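Local atomic coordinates of 1-acyl-sn-glycerol-3-phosphate acyltransferase (Thermotoga maritima, PDB entry 5KYM), a protein that catalyses acyl transfer to lysophosphatidic acid (1-acyl-sn-glycerol-3-phosphate) at the membrane, a step of phospholipid synthesis that yields phosphatidic acid. Residues D171-A176 / E224-Y229; V183-I188 / E213-K218; D75-V80 / E143-G148; N83-M88 / W189-L194. One frame throughout, in Å; residues are numbered along the deposited sequence.

Overall arrangement
The four contacts lie around the mixed sheet of the acyltransferase fold. Contacts 1 and 2 are neighbours, with centres 11 Å apart. Ala176 and Leu173 pack on Val183, and Leu226 packs on Val215. Contact 3 joins them through Ile79, whose CD1 lies 3.8 Å from Ile175 CG1. Strands 79-82 and 183-189 run side by side, so contacts 2 and 3 share this sheet. Contact 4 lies at the far end of the same two strands, its centre 25 Å from that of contact 3. Its first segment holds His84 of the HX4D motif, which marks the family's active site; the aspartate, Asp89, follows directly. The side chain of Met88 there is about 10 Å from a bound nonane.

Contact 1 of 4, residues D171-A176 / E224-Y229; sequences DSLMIA and EELRKY
Ser172 OG rests against the aliphatic part of Arg227, 3.2 Å from Arg227 CD, and is hydrogen-bonded to the carbonyl O of Lys169. Its chi1 of 56° places the hydroxyl between the backbone N and the carbonyl carbon. No hydrogen bond crosses between 171-176 and 224-229. The partner of the Arg227 guanidinium lies in its own helix: NH1 forms a salt bridge with Glu223 OE1. Asp171 N sits 3.3 Å from Arg227 NH1, but both are donors and do not bond. The carboxylate of Asp171 stays further off, with OD1 5.2 Å from Arg227 NH1, too far for a salt bridge. Helix 223-243 here lies against the turn that leads into the short helix 174-177, next to strand 183-189 of the central sheet. The contact joins the C-terminal helix to a turn at the border of the alpha/beta core. The two methyls of Leu173 divide between two side chains of the long helix. Its CD1 touches the Arg227 chain, 3.6 Å from Arg227 CG. Its CD2 meets the isobutyl group of Leu226, 4.1 Å from Leu226 CG, and these two leucines cross at about a right angle. An alanine in place of Leu173 would remove both methyls, and is likely to open a gap beside Leu226 and leave the Arg227 methylenes without their apolar support. Leu226 extends the apolar patch through CD2, which lies 4.0 Å from Ala176 CB. Leu173 and Ala176 both touch Val183 of the sheet, while Leu226 reaches Val215 and Phe220 in the loop before its helix.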
loop_
_atom_site.group_PDB
_atom_site.type_symbol
_atom_site.label_atom_id
_atom_site.label_comp_id
_atom_site.label_asym_id
_atom_site.label_seq_id
_atom_site.Cartn_x
_atom_site.Cartn_y
_atom_site.Cartn_z
ATOM N N ASP A 171 13.472 -13.161 -7.435
ATOM C CA ASP A 171 13.334 -12.065 -8.424
ATOM C C ASP A 171 12.298 -11.008 -8.047
ATOM O O ASP A 171 11.919 -10.217 -8.914
ATOM C CB ASP A 171 13.094 -12.584 -9.870
ATOM C CG ASP A 171 14.244 -13.491 -10.393
ATOM O OD1 ASP A 171 15.450 -13.301 -10.049
ATOM O OD2 ASP A 171 13.936 -14.408 -11.188
ATOM N N SER A 172 11.878 -10.938 -6.779
ATOM C CA SER A 172 10.824 -9.990 -6.374
ATOM C C SER A 172 11.340 -8.547 -6.407
ATOM O O SER A 172 10.668 -7.657 -6.921
ATOM C CB SER A 172 10.198 -10.363 -5.047
ATOM O OG SER A 172 11.117 -10.493 -3.973
ATOM N N LEU A 173 12.577 -8.335 -5.962
ATOM C CA LEU A 173 13.222 -7.016 -6.097
ATOM C C LEU A 173 13.851 -6.655 -7.442
ATOM O O LEU A 173 14.373 -5.573 -7.604
ATOM C CB LEU A 173 14.216 -6.757 -4.940
ATOM C CG LEU A 173 13.315 -6.179 -3.836
ATOM C CD1 LEU A 173 13.234 -7.215 -2.763
ATOM C CD2 LEU A 173 13.762 -4.817 -3.365
ATOM N N MET A 174 13.701 -7.485 -8.430
ATOM C CA MET A 174 14.174 -7.120 -9.749
ATOM C C MET A 174 13.689 -5.739 -10.200
ATOM O O MET A 174 14.458 -5.061 -10.876
ATOM C CB MET A 174 13.818 -8.194 -10.780
ATOM C CG MET A 174 14.680 -8.109 -12.036
ATOM S SD MET A 174 16.475 -8.237 -11.753
ATOM C CE MET A 174 16.670 -9.926 -11.147
ATOM N N ILE A 175 12.514 -5.236 -9.800
ATOM C CA ILE A 175 12.164 -3.912 -10.358
ATOM C C ILE A 175 13.073 -2.796 -9.861
ATOM O O ILE A 175 13.281 -1.816 -10.549
ATOM C CB ILE A 175 10.689 -3.485 -10.223
ATOM C CG1 ILE A 175 10.338 -3.157 -8.824
ATOM C CG2 ILE A 175 9.739 -4.552 -10.727
ATOM C CD1 ILE A 175 8.960 -2.583 -8.772
ATOM N N ALA A 176 13.653 -2.982 -8.685
ATOM C CA ALA A 176 14.637 -2.029 -8.154
ATOM C C ALA A 176 15.998 -2.149 -8.850
ATOM O O ALA A 176 16.573 -1.158 -9.319
ATOM C CB ALA A 176 14.797 -2.208 -6.656
ATOM N N GLU A 224 19.371 -10.751 -5.780
ATOM C CA GLU A 224 19.256 -11.686 -4.681
ATOM C C GLU A 224 19.852 -11.182 -3.374
ATOM O O GLU A 224 19.402 -11.595 -2.332
ATOM C CB GLU A 224 19.908 -13.012 -5.078
ATOM C CG GLU A 224 19.423 -14.231 -4.331
ATOM C CD GLU A 224 20.586 -15.055 -3.833
ATOM O OE1 GLU A 224 21.022 -15.958 -4.588
ATOM O OE2 GLU A 224 21.084 -14.722 -2.710
ATOM N N GLU A 225 20.838 -10.296 -3.428
ATOM C CA GLU A 225 21.534 -9.807 -2.234
ATOM C C GLU A 225 20.775 -8.635 -1.609
ATOM O O GLU A 225 20.749 -8.459 -0.392
ATOM C CB GLU A 225 22.965 -9.418 -2.588
ATOM C CG GLU A 225 23.833 -8.972 -1.403
ATOM C CD GLU A 225 25.119 -8.253 -1.834
ATOM O OE1 GLU A 225 25.828 -8.946 -2.592
ATOM O OE2 GLU A 225 25.421 -7.063 -1.421
ATOM N N LEU A 226 20.200 -7.815 -2.464
ATOM C CA LEU A 226 19.329 -6.679 -2.095
ATOM C C LEU A 226 18.083 -7.160 -1.412
ATOM O O LEU A 226 17.649 -6.603 -0.390
ATOM C CB LEU A 226 18.922 -5.895 -3.388
ATOM C CG LEU A 226 17.812 -4.855 -3.324
ATOM C CD1 LEU A 226 18.123 -3.709 -2.397
ATOM C CD2 LEU A 226 17.577 -4.309 -4.708
ATOM N N ARG A 227 17.499 -8.199 -2.010
ATOM C CA ARG A 227 16.265 -8.800 -1.512
ATOM C C ARG A 227 16.406 -9.289 -0.109
ATOM O O ARG A 227 15.557 -9.038 0.727
ATOM C CB ARG A 227 15.810 -9.940 -2.395
ATOM C CG ARG A 227 14.453 -10.484 -2.014
ATOM C CD ARG A 227 13.960 -11.495 -3.025
ATOM N NE ARG A 227 14.731 -12.699 -2.758
ATOM C CZ ARG A 227 15.503 -13.327 -3.617
ATOM N NH1 ARG A 227 15.584 -12.929 -4.875
ATOM N NH2 ARG A 227 16.188 -14.393 -3.209
ATOM N N LYS A 228 17.514 -9.964 0.149
ATOM C CA LYS A 228 17.806 -10.467 1.455
ATOM C C LYS A 228 17.990 -9.364 2.487
ATOM O O LYS A 228 17.698 -9.586 3.660
ATOM C CB LYS A 228 18.974 -11.443 1.374
ATOM C CG LYS A 228 18.587 -12.724 0.588
ATOM C CD LYS A 228 17.232 -13.406 0.938
ATOM C CE LYS A 228 17.057 -13.746 2.443
ATOM N NZ LYS A 228 17.789 -15.001 2.846
ATOM N N TYR A 229 18.440 -8.183 2.070
ATOM C CA TYR A 229 18.782 -7.096 2.999
ATOM C C TYR A 229 17.500 -6.473 3.454
ATOM O O TYR A 229 17.248 -6.248 4.666
ATOM C CB TYR A 229 19.734 -6.076 2.333
ATOM C CG TYR A 229 20.111 -4.897 3.196
ATOM C CD1 TYR A 229 19.370 -3.746 3.172
ATOM C CD2 TYR A 229 21.238 -4.894 3.973
ATOM C CE1 TYR A 229 19.673 -2.674 3.981
ATOM C CE2 TYR A 229 21.581 -3.813 4.752
ATOM C CZ TYR A 229 20.786 -2.708 4.750
ATOM O OH TYR A 229 21.040 -1.564 5.499
#

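Contact 2 of 4, residues V183-I188 / E213-K218; sequences VLPVSI and EPVDPK
Val183 and Val215 form a single antiparallel bridge, a hydrogen-bonded pair with both backbone bonds made. Val215 N gives to Val183 O at 2.7 Å, nearly straight at 171°. The return bond from Val183 N to Val215 O is 3.0 Å long and more bent, at 144°. Both donors lie in the plane of the carbonyl they meet. Pro214 CA adds a CH...O contact to Val183 O. This is the tight part of the contact. Beside it, the side chains of Val183, Pro185 and Val215 lie on one face. Val183 CB is 4.4 Å from Val215 CB, and Pro185 CG is 4.3 Å from Val215 CG2. The other face borders solvent. There the Leu184 and Pro214 side chains lie alongside each other and point the same way, with Leu184 CD1 4.1 Å from Pro214 CD. Glu213 turns its side chain away from the strand and, like Pro214, is exposed. Only its backbone takes part, Glu213 O being 3.6 Å from Pro185 CD. The bridge adds a last pairing beyond the end of strand 207-211, which runs antiparallel to 183-189. Helix 223-243 covers the valine face through Leu226, Tyr229 and Val230. Strand 79-82 pairs with the opposite edge of 183-189.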
loop_
_atom_site.group_PDB
_atom_site.type_symbol
_atom_site.label_atom_id
_atom_site.label_comp_id
_atom_site.label_asym_id
_atom_site.label_seq_id
_atom_site.Cartn_x
_atom_site.Cartn_y
_atom_site.Cartn_z
ATOM N N VAL A 183 14.578 1.703 -2.851
ATOM C CA VAL A 183 13.619 0.887 -2.108
ATOM C C VAL A 183 13.399 1.542 -0.748
ATOM O O VAL A 183 14.359 1.998 -0.109
ATOM C CB VAL A 183 14.179 -0.548 -1.966
ATOM C CG1 VAL A 183 13.356 -1.382 -1.010
ATOM C CG2 VAL A 183 14.206 -1.188 -3.332
ATOM N N LEU A 184 12.153 1.614 -0.317
ATOM C CA LEU A 184 11.827 2.219 0.999
ATOM C C LEU A 184 11.176 1.080 1.778
ATOM O O LEU A 184 9.994 0.818 1.588
ATOM C CB LEU A 184 10.894 3.445 0.878
ATOM C CG LEU A 184 10.372 4.040 2.183
ATOM C CD1 LEU A 184 11.543 4.630 2.898
ATOM C CD2 LEU A 184 9.230 5.016 2.098
ATOM N N PRO A 185 11.944 0.391 2.644
ATOM C CA PRO A 185 11.385 -0.741 3.349
ATOM C C PRO A 185 10.372 -0.325 4.390
ATOM O O PRO A 185 10.645 0.623 5.080
ATOM C CB PRO A 185 12.595 -1.367 4.026
ATOM C CG PRO A 185 13.724 -0.928 3.216
ATOM C CD PRO A 185 13.370 0.499 2.898
ATOM N N VAL A 186 9.246 -1.044 4.493
ATOM C CA VAL A 186 8.176 -0.695 5.432
ATOM C C VAL A 186 7.711 -1.923 6.148
ATOM O O VAL A 186 7.584 -2.908 5.519
ATOM C CB VAL A 186 6.967 -0.081 4.708
ATOM C CG1 VAL A 186 5.783 0.042 5.639
ATOM C CG2 VAL A 186 7.363 1.277 4.190
ATOM N N SER A 187 7.429 -1.851 7.438
ATOM C CA SER A 187 6.921 -2.995 8.159
ATOM C C SER A 187 5.551 -2.625 8.697
ATOM O O SER A 187 5.378 -1.553 9.304
ATOM C CB SER A 187 7.824 -3.311 9.326
ATOM O OG SER A 187 9.177 -3.419 8.957
ATOM N N ILE A 188 4.580 -3.513 8.488
ATOM C CA ILE A 188 3.173 -3.294 8.848
ATOM C C ILE A 188 2.827 -4.312 9.919
ATOM O O ILE A 188 3.079 -5.540 9.725
ATOM C CB ILE A 188 2.276 -3.603 7.665
ATOM C CG1 ILE A 188 2.561 -2.639 6.498
ATOM C CG2 ILE A 188 0.803 -3.537 8.083
ATOM C CD1 ILE A 188 1.710 -2.850 5.245
ATOM N N GLU A 213 14.964 3.298 6.640
ATOM C CA GLU A 213 15.866 4.103 5.779
ATOM C C GLU A 213 15.936 3.560 4.355
ATOM O O GLU A 213 16.222 2.346 4.158
ATOM C CB GLU A 213 17.295 4.152 6.319
ATOM C CG GLU A 213 17.524 5.030 7.519
ATOM C CD GLU A 213 18.732 4.501 8.226
ATOM O OE1 GLU A 213 19.880 4.450 7.666
ATOM O OE2 GLU A 213 18.473 4.028 9.332
ATOM N N PRO A 214 15.764 4.464 3.360
ATOM C CA PRO A 214 15.809 4.045 1.970
ATOM C C PRO A 214 17.093 3.284 1.592
ATOM O O PRO A 214 18.167 3.624 2.045
ATOM C CB PRO A 214 15.685 5.368 1.206
ATOM C CG PRO A 214 15.819 6.471 2.181
ATOM C CD PRO A 214 15.403 5.881 3.468
ATOM N N VAL A 215 16.939 2.283 0.756
ATOM C CA VAL A 215 18.055 1.421 0.307
ATOM C C VAL A 215 18.355 1.702 -1.173
ATOM O O VAL A 215 17.439 1.879 -1.942
ATOM C CB VAL A 215 17.704 -0.072 0.570
ATOM C CG1 VAL A 215 18.623 -1.020 -0.108
ATOM C CG2 VAL A 215 17.798 -0.314 2.031
ATOM N N ASP A 216 19.637 1.769 -1.519
ATOM C CA ASP A 216 20.066 2.033 -2.865
ATOM C C ASP A 216 20.470 0.714 -3.493
ATOM O O ASP A 216 21.413 0.094 -3.023
ATOM C CB ASP A 216 21.271 2.965 -2.860
ATOM C CG ASP A 216 21.631 3.493 -4.263
ATOM O OD1 ASP A 216 21.249 2.884 -5.285
ATOM O OD2 ASP A 216 22.289 4.550 -4.291
ATOM N N PRO A 217 19.800 0.295 -4.551
ATOM C CA PRO A 217 20.160 -0.936 -5.190
ATOM C C PRO A 217 21.633 -0.976 -5.744
ATOM O O PRO A 217 22.285 -2.067 -5.796
ATOM C CB PRO A 217 19.156 -1.036 -6.356
ATOM C CG PRO A 217 18.138 -0.008 -6.151
ATOM C CD PRO A 217 18.713 0.987 -5.237
ATOM N N LYS A 218 22.106 0.214 -6.162
ATOM C CA LYS A 218 23.469 0.467 -6.583
ATOM C C LYS A 218 24.526 -0.237 -5.678
ATOM O O LYS A 218 25.499 -0.751 -6.191
ATOM C CB LYS A 218 23.683 1.981 -6.580
ATOM C CG LYS A 218 24.953 2.529 -7.200
ATOM C CD LYS A 218 24.727 3.876 -7.915
ATOM C CE LYS A 218 23.984 3.688 -9.253
ATOM N NZ LYS A 218 23.952 4.943 -10.055
#

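Contact 3 of 4, residues D75-V80 / E143-G148; sequences DRNFIV and EKLKNG
Asn77 and Gly148 bring their CA atoms to 5.7 Å where the chain entering strand 79-82 passes the C-terminal end of helix 137-147. Gly148 ends that helix in a Schellman motif, at a positive phi of 121°; its N also makes weak bonds to Lys144 O and Leu145 O. Asn77 completes this end from outside the helix. Its ND2 gives a hydrogen bond of 3.1 Å to Leu145 O, arriving on a lone pair in the carbonyl plane. The bond is bent, at 136°, and its acceptor is tilted from the amide plane of Asn77. ND2 also bonds Val149 O, so one amide nitrogen serves two carbonyls around the helix end. A chi1 of 68° sets CG between the backbone N and the carbonyl carbon, and Asn77 CB lies against Gly148 O. An aspartate here would keep the shape but have no N-H, and would probably leave the carbonyls of Leu145 and Val149 without this donor. Further along the strand the contact becomes apolar. Ile79 and Leu145 cross at about a right angle, next to Ile175 of helix 174-177. Leu145 CD2 touches Ile79 CG1 at 3.8 Å, and Leu145 CD1 meets Ile79 CD1 at 4.1 Å.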
loop_
_atom_site.group_PDB
_atom_site.type_symbol
_atom_site.label_atom_id
_atom_site.label_comp_id
_atom_site.label_asym_id
_atom_site.label_seq_id
_atom_site.Cartn_x
_atom_site.Cartn_y
_atom_site.Cartn_z
ATOM N N ASP A 75 11.091 14.850 -3.372
ATOM C CA ASP A 75 11.608 15.235 -4.696
ATOM C C ASP A 75 11.863 14.062 -5.694
ATOM O O ASP A 75 12.364 14.297 -6.799
ATOM C CB ASP A 75 12.888 16.107 -4.519
ATOM N N ARG A 76 11.526 12.831 -5.333
ATOM C CA ARG A 76 12.020 11.619 -6.045
ATOM C C ARG A 76 11.010 10.480 -5.894
ATOM O O ARG A 76 10.303 10.439 -4.901
ATOM C CB ARG A 76 13.381 11.193 -5.455
ATOM C CG ARG A 76 13.853 9.881 -5.976
ATOM C CD ARG A 76 15.326 9.624 -5.925
ATOM N NE ARG A 76 15.905 9.025 -7.142
ATOM C CZ ARG A 76 15.332 8.197 -8.026
ATOM N NH1 ARG A 76 14.065 7.802 -7.945
ATOM N NH2 ARG A 76 16.079 7.743 -9.056
ATOM N N ASN A 77 10.892 9.592 -6.854
ATOM C CA ASN A 77 10.041 8.426 -6.623
ATOM C C ASN A 77 10.829 7.310 -5.899
ATOM O O ASN A 77 12.032 7.434 -5.658
ATOM C CB ASN A 77 9.400 7.937 -7.930
ATOM C CG ASN A 77 10.393 7.357 -8.873
ATOM O OD1 ASN A 77 11.569 7.713 -8.795
ATOM N ND2 ASN A 77 9.941 6.436 -9.756
ATOM N N PHE A 78 10.142 6.222 -5.546
ATOM C CA PHE A 78 10.759 5.122 -4.807
ATOM C C PHE A 78 9.907 3.862 -4.956
ATOM O O PHE A 78 8.845 3.902 -5.585
ATOM C CB PHE A 78 11.026 5.511 -3.331
ATOM C CG PHE A 78 9.889 6.205 -2.674
ATOM C CD1 PHE A 78 8.814 5.480 -2.175
ATOM C CD2 PHE A 78 9.862 7.593 -2.561
ATOM C CE1 PHE A 78 7.714 6.152 -1.575
ATOM C CE2 PHE A 78 8.793 8.237 -1.940
ATOM C CZ PHE A 78 7.718 7.528 -1.442
ATOM N N ILE A 79 10.397 2.729 -4.447
ATOM C CA ILE A 79 9.629 1.507 -4.445
ATOM C C ILE A 79 9.401 1.100 -3.008
ATOM O O ILE A 79 10.338 0.713 -2.346
ATOM C CB ILE A 79 10.343 0.371 -5.145
ATOM C CG1 ILE A 79 10.704 0.745 -6.548
ATOM C CG2 ILE A 79 9.424 -0.858 -5.181
ATOM C CD1 ILE A 79 11.810 -0.159 -7.088
ATOM N N VAL A 80 8.141 1.181 -2.531
ATOM C CA VAL A 80 7.793 0.796 -1.145
ATOM C C VAL A 80 7.810 -0.700 -1.153
ATOM O O VAL A 80 7.223 -1.313 -2.003
ATOM C CB VAL A 80 6.432 1.367 -0.663
ATOM C CG1 VAL A 80 6.155 0.945 0.771
ATOM C CG2 VAL A 80 6.432 2.866 -0.720
ATOM N N GLU A 143 9.058 0.591 -16.742
ATOM C CA GLU A 143 8.889 1.746 -17.622
ATOM C C GLU A 143 8.313 2.934 -16.858
ATOM O O GLU A 143 8.931 4.013 -16.832
ATOM C CB GLU A 143 8.084 1.355 -18.874
ATOM C CG GLU A 143 8.793 0.438 -19.911
ATOM C CD GLU A 143 10.325 0.640 -20.088
ATOM O OE1 GLU A 143 10.632 1.801 -20.479
ATOM O OE2 GLU A 143 11.165 -0.340 -19.854
ATOM N N LYS A 144 7.175 2.725 -16.192
ATOM C CA LYS A 144 6.641 3.696 -15.231
ATOM C C LYS A 144 7.649 4.215 -14.203
ATOM O O LYS A 144 7.706 5.425 -13.959
ATOM C CB LYS A 144 5.430 3.128 -14.483
ATOM C CG LYS A 144 4.211 3.119 -15.338
ATOM C CD LYS A 144 3.060 2.243 -14.858
ATOM C CE LYS A 144 1.903 2.444 -15.835
ATOM N NZ LYS A 144 0.775 1.505 -15.625
ATOM N N LEU A 145 8.447 3.321 -13.623
ATOM C CA LEU A 145 9.495 3.738 -12.696
ATOM C C LEU A 145 10.447 4.720 -13.319
ATOM O O LEU A 145 10.716 5.766 -12.707
ATOM C CB LEU A 145 10.255 2.572 -12.103
ATOM C CG LEU A 145 9.501 1.987 -10.885
ATOM C CD1 LEU A 145 9.876 0.518 -10.690
ATOM C CD2 LEU A 145 9.685 2.755 -9.611
ATOM N N LYS A 146 10.902 4.421 -14.545
ATOM C CA LYS A 146 11.811 5.312 -15.289
ATOM C C LYS A 146 11.197 6.676 -15.568
ATOM O O LYS A 146 11.864 7.693 -15.481
ATOM C CB LYS A 146 12.279 4.642 -16.570
ATOM C CG LYS A 146 13.197 3.452 -16.329
ATOM C CD LYS A 146 13.105 2.428 -17.480
ATOM C CE LYS A 146 14.221 1.358 -17.539
ATOM N NZ LYS A 146 14.046 0.442 -18.724
ATOM N N ASN A 147 9.913 6.733 -15.838
ATOM C CA ASN A 147 9.278 8.047 -16.006
ATOM C C ASN A 147 9.024 8.772 -14.686
ATOM O O ASN A 147 8.793 9.959 -14.695
ATOM C CB ASN A 147 7.984 7.944 -16.833
ATOM C CG ASN A 147 8.205 7.227 -18.162
ATOM O OD1 ASN A 147 9.286 7.323 -18.781
ATOM N ND2 ASN A 147 7.198 6.470 -18.591
ATOM N N GLY A 148 9.047 8.079 -13.558
ATOM C CA GLY A 148 8.951 8.742 -12.241
ATOM C C GLY A 148 7.811 8.369 -11.317
ATOM O O GLY A 148 7.561 9.076 -10.355
#

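Contact 4 of 4, residues N83-M88 / W189-L194; sequences NHQSLM and WGTYHL
Gln85 makes this a polar loop-to-helix contact: the loop between strand 79-82 and helix 89-96 meets the start of the short helix 191-194, which follows strand 183-189. The side chain of Gln85 carries most of it. Gln85 OE1 accepts two backbone bonds. Gly190 N comes nearly along the C=O axis, 3.0 Å from Gln85 OE1. Tyr192 N is 3.2 Å from Gln85 OE1 and approaches from above the carbonyl plane, with an angle of 160° at its hydrogen. Gly190 is the N-cap residue, so the amide oxygen sits over the amino-terminal end of the helix, which would probably polarise it. The two bonds fix the rotation of the amide. The chain is extended beyond CG (chi2 177°), and this carries the amide past Thr191 and over Tyr192 CB, which is 3.4 Å from Gln85 CD. The other end of the amide, Gln85 NE2, lies 3.4 Å from Trp189 CZ3, with the amide and indole planes 65° apart. The backbone oxygen of Gln85 lies at the edge of the Tyr192 ring. Next along the loop, Ser86 CB packs on Thr191 O. Ser86 OG accepts from Met88 N in a capping bond and is also hydrogen-bonded to Ile195 O. Thr191 OG1 is hydrogen-bonded to Asp89 OD1, while Asp89 OD2 accepts a hydrogen bond from Gln85 N and pairs with His84 ND1 by another. His84 and Asp89 are the histidine and aspartate of the HX4D motif, the signature of this acyltransferase family and probably its catalytic pair.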
loop_
_atom_site.group_PDB
_atom_site.type_symbol
_atom_site.label_atom_id
_atom_site.label_comp_id
_atom_site.label_asym_id
_atom_site.label_seq_id
_atom_site.Cartn_x
_atom_site.Cartn_y
_atom_site.Cartn_z
ATOM N N ASN A 83 5.896 -5.931 3.990
ATOM C CA ASN A 83 5.164 -7.187 4.315
ATOM C C ASN A 83 3.651 -6.977 4.069
ATOM O O ASN A 83 3.134 -5.836 4.081
ATOM C CB ASN A 83 5.413 -7.685 5.719
ATOM C CG ASN A 83 4.905 -6.740 6.777
ATOM O OD1 ASN A 83 5.307 -5.594 6.806
ATOM N ND2 ASN A 83 4.043 -7.203 7.677
ATOM N N HIS A 84 2.970 -8.088 3.827
ATOM C CA HIS A 84 1.566 -8.060 3.380
ATOM C C HIS A 84 0.709 -8.997 4.213
ATOM O O HIS A 84 1.005 -10.206 4.311
ATOM C CB HIS A 84 1.503 -8.537 1.948
ATOM C CG HIS A 84 0.262 -8.151 1.233
ATOM N ND1 HIS A 84 -0.553 -7.142 1.661
ATOM C CD2 HIS A 84 -0.291 -8.643 0.109
ATOM C CE1 HIS A 84 -1.542 -6.998 0.814
ATOM N NE2 HIS A 84 -1.421 -7.910 -0.135
ATOM N N GLN A 85 -0.301 -8.456 4.868
ATOM C CA GLN A 85 -1.068 -9.280 5.799
ATOM C C GLN A 85 -2.542 -8.871 5.906
ATOM O O GLN A 85 -3.213 -9.273 6.850
ATOM C CB GLN A 85 -0.383 -9.251 7.187
ATOM C CG GLN A 85 -0.514 -7.921 7.955
ATOM C CD GLN A 85 0.100 -7.960 9.335
ATOM O OE1 GLN A 85 -0.312 -7.200 10.211
ATOM N NE2 GLN A 85 1.079 -8.854 9.546
ATOM N N SER A 86 -3.035 -8.086 4.946
ATOM C CA SER A 86 -4.425 -7.660 4.918
ATOM C C SER A 86 -4.784 -6.933 3.640
ATOM O O SER A 86 -3.938 -6.323 3.043
ATOM C CB SER A 86 -4.706 -6.759 6.123
ATOM O OG SER A 86 -6.014 -6.272 6.040
ATOM N N LEU A 87 -6.040 -6.939 3.247
ATOM C CA LEU A 87 -6.450 -5.979 2.179
ATOM C C LEU A 87 -6.174 -4.549 2.584
ATOM O O LEU A 87 -5.848 -3.745 1.742
ATOM C CB LEU A 87 -7.931 -6.065 1.810
ATOM C CG LEU A 87 -8.373 -7.403 1.162
ATOM C CD1 LEU A 87 -9.884 -7.281 0.887
ATOM C CD2 LEU A 87 -7.584 -7.900 -0.082
ATOM N N MET A 88 -6.303 -4.235 3.865
ATOM C CA MET A 88 -6.142 -2.898 4.322
ATOM C C MET A 88 -4.706 -2.357 4.150
ATOM O O MET A 88 -4.472 -1.135 4.283
ATOM C CB MET A 88 -6.585 -2.777 5.792
ATOM C CG MET A 88 -8.070 -2.993 6.045
ATOM S SD MET A 88 -9.194 -2.031 4.990
ATOM C CE MET A 88 -8.866 -0.402 5.740
ATOM N N TRP A 189 2.281 -3.853 11.051
ATOM C CA TRP A 189 1.731 -4.781 11.998
ATOM C C TRP A 189 0.405 -4.373 12.541
ATOM O O TRP A 189 0.274 -3.285 13.015
ATOM C CB TRP A 189 2.639 -4.909 13.166
ATOM C CG TRP A 189 2.132 -5.993 14.095
ATOM C CD1 TRP A 189 1.643 -5.861 15.322
ATOM C CD2 TRP A 189 2.077 -7.384 13.789
ATOM N NE1 TRP A 189 1.294 -7.077 15.828
ATOM C CE2 TRP A 189 1.535 -8.037 14.895
ATOM C CE3 TRP A 189 2.439 -8.134 12.658
ATOM C CZ2 TRP A 189 1.303 -9.397 14.923
ATOM C CZ3 TRP A 189 2.212 -9.492 12.679
ATOM C CH2 TRP A 189 1.640 -10.111 13.804
ATOM N N GLY A 190 -0.564 -5.281 12.524
ATOM C CA GLY A 190 -1.942 -5.038 13.006
ATOM C C GLY A 190 -3.087 -5.020 11.973
ATOM O O GLY A 190 -4.221 -5.163 12.337
ATOM N N THR A 191 -2.800 -4.827 10.710
ATOM C CA THR A 191 -3.818 -4.872 9.736
ATOM C C THR A 191 -4.316 -6.313 9.637
ATOM O O THR A 191 -5.482 -6.544 9.283
ATOM C CB THR A 191 -3.354 -4.391 8.351
ATOM O OG1 THR A 191 -2.198 -5.134 7.905
ATOM C CG2 THR A 191 -3.033 -2.995 8.391
ATOM N N TYR A 192 -3.453 -7.277 9.942
ATOM C CA TYR A 192 -3.897 -8.681 10.001
ATOM C C TYR A 192 -4.989 -8.984 11.067
ATOM O O TYR A 192 -5.884 -9.768 10.811
ATOM C CB TYR A 192 -2.693 -9.635 10.136
ATOM C CG TYR A 192 -3.071 -11.016 10.548
ATOM C CD1 TYR A 192 -3.578 -11.935 9.623
ATOM C CD2 TYR A 192 -2.984 -11.413 11.858
ATOM C CE1 TYR A 192 -3.986 -13.212 9.997
ATOM C CE2 TYR A 192 -3.344 -12.716 12.231
ATOM C CZ TYR A 192 -3.833 -13.587 11.277
ATOM O OH TYR A 192 -4.190 -14.835 11.605
ATOM N N HIS A 193 -4.919 -8.346 12.240
ATOM C CA HIS A 193 -5.964 -8.508 13.250
ATOM C C HIS A 193 -7.209 -7.746 12.853
ATOM O O HIS A 193 -8.278 -8.073 13.297
ATOM C CB HIS A 193 -5.483 -8.100 14.626
ATOM C CG HIS A 193 -4.093 -8.580 14.943
ATOM N ND1 HIS A 193 -3.664 -9.863 14.643
ATOM C CD2 HIS A 193 -3.007 -7.928 15.437
ATOM C CE1 HIS A 193 -2.388 -9.992 14.975
ATOM N NE2 HIS A 193 -1.967 -8.831 15.450
ATOM N N LEU A 194 -7.071 -6.765 11.980
ATOM C CA LEU A 194 -8.158 -5.920 11.505
ATOM C C LEU A 194 -9.038 -6.655 10.506
ATOM O O LEU A 194 -10.258 -6.759 10.690
ATOM C CB LEU A 194 -7.536 -4.679 10.879
ATOM C CG LEU A 194 -8.286 -3.381 10.704
ATOM C CD1 LEU A 194 -9.308 -3.146 11.786
ATOM C CD2 LEU A 194 -7.305 -2.216 10.783
#